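Local coordinates for protein TASOR (Homo sapiens, PDB 6TL1) that acts as a component of the HUSH complex, which maintains H3K9me3-linked epigenetic silencing, here represented by TASOR's pseudo-PARP domain, at residues A[131-136]-A[198-203]. Sequence-based numbering, arbitrary orientation.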
loop_
_atom_site.group_PDB
_atom_site.type_symbol
_atom_site.label_atom_id
_atom_site.label_comp_id
_atom_site.label_asym_id
_atom_site.label_seq_id
_atom_site.Cartn_x
_atom_site.Cartn_y
_atom_site.Cartn_z
ATOM N N ILE A 131 1.068 -1.850 7.059
ATOM C CA ILE A 131 -0.286 -1.702 6.552
ATOM C C ILE A 131 -0.596 -0.214 6.513
ATOM O O ILE A 131 -0.558 0.466 7.550
ATOM C CB ILE A 131 -1.302 -2.453 7.424
ATOM C CG1 ILE A 131 -1.008 -3.964 7.429
ATOM C CG2 ILE A 131 -2.733 -2.110 6.994
ATOM C CD1 ILE A 131 -1.941 -4.767 8.333
ATOM N N PHE A 132 -0.895 0.290 5.319
ATOM C CA PHE A 132 -1.276 1.682 5.126
ATOM C C PHE A 132 -2.777 1.786 4.970
ATOM O O PHE A 132 -3.393 0.971 4.277
ATOM C CB PHE A 132 -0.621 2.273 3.875
ATOM C CG PHE A 132 0.860 2.367 3.960
ATOM C CD1 PHE A 132 1.655 1.319 3.544
ATOM C CD2 PHE A 132 1.462 3.512 4.469
ATOM C CE1 PHE A 132 3.037 1.413 3.620
ATOM C CE2 PHE A 132 2.833 3.608 4.562
ATOM C CZ PHE A 132 3.627 2.549 4.141
ATOM N N LYS A 133 -3.362 2.815 5.572
ATOM C CA LYS A 133 -4.694 3.200 5.153
ATOM C C LYS A 133 -4.539 4.164 3.983
ATOM O O LYS A 133 -3.597 4.959 3.934
ATOM C CB LYS A 133 -5.507 3.826 6.288
ATOM C CG LYS A 133 -5.060 5.181 6.781
ATOM C CD LYS A 133 -6.099 5.722 7.775
ATOM C CE LYS A 133 -5.672 7.037 8.432
ATOM N NZ LYS A 133 -6.640 7.424 9.515
ATOM N N ILE A 134 -5.426 4.029 3.000
ATOM C CA ILE A 134 -5.342 4.784 1.760
ATOM C C ILE A 134 -6.739 5.240 1.389
ATOM O O ILE A 134 -7.741 4.687 1.848
ATOM C CB ILE A 134 -4.744 3.965 0.591
ATOM C CG1 ILE A 134 -5.585 2.696 0.377
ATOM C CG2 ILE A 134 -3.295 3.643 0.876
ATOM C CD1 ILE A 134 -5.149 1.828 -0.797
ATOM N N MET A 135 -6.782 6.264 0.546
ATOM C CA MET A 135 -7.985 6.636 -0.189
ATOM C C MET A 135 -7.655 6.551 -1.664
ATOM O O MET A 135 -6.870 7.359 -2.182
ATOM C CB MET A 135 -8.445 8.037 0.194
ATOM C CG MET A 135 -8.925 8.122 1.629
ATOM S SD MET A 135 -9.519 9.776 2.008
ATOM C CE MET A 135 -7.940 10.590 2.154
ATOM N N LYS A 136 -8.236 5.561 -2.340
ATOM C CA LYS A 136 -7.978 5.455 -3.758
ATOM C C LYS A 136 -8.627 6.602 -4.509
ATOM O O LYS A 136 -8.166 6.953 -5.595
ATOM C CB LYS A 136 -8.459 4.108 -4.309
ATOM C CG LYS A 136 -7.830 2.893 -3.648
ATOM C CD LYS A 136 -7.995 1.661 -4.533
ATOM C CE LYS A 136 -9.303 0.933 -4.298
ATOM N NZ LYS A 136 -9.443 0.454 -2.896
ATOM N N HIS A 198 -2.732 11.086 1.033
ATOM C CA HIS A 198 -3.820 10.121 1.135
ATOM C C HIS A 198 -3.308 8.689 1.302
ATOM O O HIS A 198 -4.045 7.731 1.057
ATOM C CB HIS A 198 -4.782 10.257 -0.059
ATOM C CG HIS A 198 -4.124 10.298 -1.404
ATOM N ND1 HIS A 198 -3.092 11.160 -1.715
ATOM C CD2 HIS A 198 -4.397 9.619 -2.548
ATOM C CE1 HIS A 198 -2.734 10.985 -2.974
ATOM N NE2 HIS A 198 -3.505 10.050 -3.502
ATOM N N VAL A 199 -2.070 8.548 1.756
ATOM C CA VAL A 199 -1.446 7.307 2.182
ATOM C C VAL A 199 -0.919 7.534 3.591
ATOM O O VAL A 199 -0.177 8.494 3.827
ATOM C CB VAL A 199 -0.299 6.908 1.239
ATOM C CG1 VAL A 199 0.491 5.769 1.824
ATOM C CG2 VAL A 199 -0.855 6.569 -0.165
ATOM N N CYS A 200 -1.322 6.674 4.534
ATOM C CA CYS A 200 -0.942 6.866 5.935
ATOM C C CYS A 200 -0.655 5.529 6.609
ATOM O O CYS A 200 -1.503 4.622 6.560
ATOM C CB CYS A 200 -2.052 7.610 6.687
ATOM S SG CYS A 200 -1.607 8.091 8.365
ATOM N N PRO A 201 0.508 5.360 7.235
ATOM C CA PRO A 201 0.785 4.104 7.949
ATOM C C PRO A 201 -0.192 3.895 9.100
ATOM O O PRO A 201 -0.484 4.814 9.873
ATOM C CB PRO A 201 2.220 4.283 8.447
ATOM C CG PRO A 201 2.403 5.746 8.534
ATOM C CD PRO A 201 1.583 6.346 7.421
ATOM N N TYR A 202 -0.712 2.677 9.189
ATOM C CA TYR A 202 -1.753 2.280 10.128
ATOM C C TYR A 202 -1.321 1.173 11.079
ATOM O O TYR A 202 -1.636 1.234 12.273
ATOM C CB TYR A 202 -2.990 1.830 9.320
ATOM C CG TYR A 202 -4.118 1.270 10.146
ATOM C CD1 TYR A 202 -5.021 2.118 10.780
ATOM C CD2 TYR A 202 -4.304 -0.110 10.268
ATOM C CE1 TYR A 202 -6.058 1.614 11.539
ATOM C CE2 TYR A 202 -5.332 -0.620 11.031
ATOM C CZ TYR A 202 -6.211 0.236 11.651
ATOM O OH TYR A 202 -7.247 -0.277 12.405
ATOM N N ALA A 203 -0.586 0.170 10.594
ATOM C CA ALA A 203 -0.162 -0.933 11.445
ATOM C C ALA A 203 1.081 -1.573 10.848
ATOM O O ALA A 203 1.368 -1.423 9.660
ATOM C CB ALA A 203 -1.274 -1.984 11.604
#
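Ile131 is paired with two successive residues of the facing strand: its carbonyl oxygen accepts the amides of both Tyr202 and Ala203, with Tyr202 N at 2.8 Å from Ile131 O and Ala203 N at 3.1 Å, the latter on a lone pair. Ile131 N returns a nearly straight bond to Ala203 O (2.7 Å, 168° at the hydrogen). Past this doubled position the antiparallel ladder runs in regular register: Lys133 and Cys200 exchange both backbone bonds, and Met135 N reaches His198 O at 3.1 Å.

The Phe132 ring meets Val199 CG1 and Pro201 N obliquely through CD2, at 3.6 Å and 3.5 Å; the side chains of Phe132 and Pro201 diverge, although Pro201 CB still touches the ring. On one face of the sheet Ile134 CG2 runs alongside Val199 CG2 at 3.9 Å, and Phe184 packs against both residues. On the other face the aliphatic part of Lys133, extended beyond CG, passes over Cys200 CB, with Phe51 of helix 45-60 touching both. Tyr202 CG stands anti to its own backbone N (chi1 175°), which lays the ring beside Ile131 CG2; Val17 of helix 12-22 meets Ile131 and Ala203. Beyond the Met135 N to His198 O bond, Met135 O approaches the edge of the His198 ring in its plane, 3.4 Å from CD2, while His198 NE2 is hydrogen-bonded to Glu158 O.

Strands 126-134 and 199-209 are neighbouring inner strands of the five-stranded antiparallel sheet of this pseudo-PARP domain, and Tyr202 and Ala203 opposite Ile131 form a classic beta bulge.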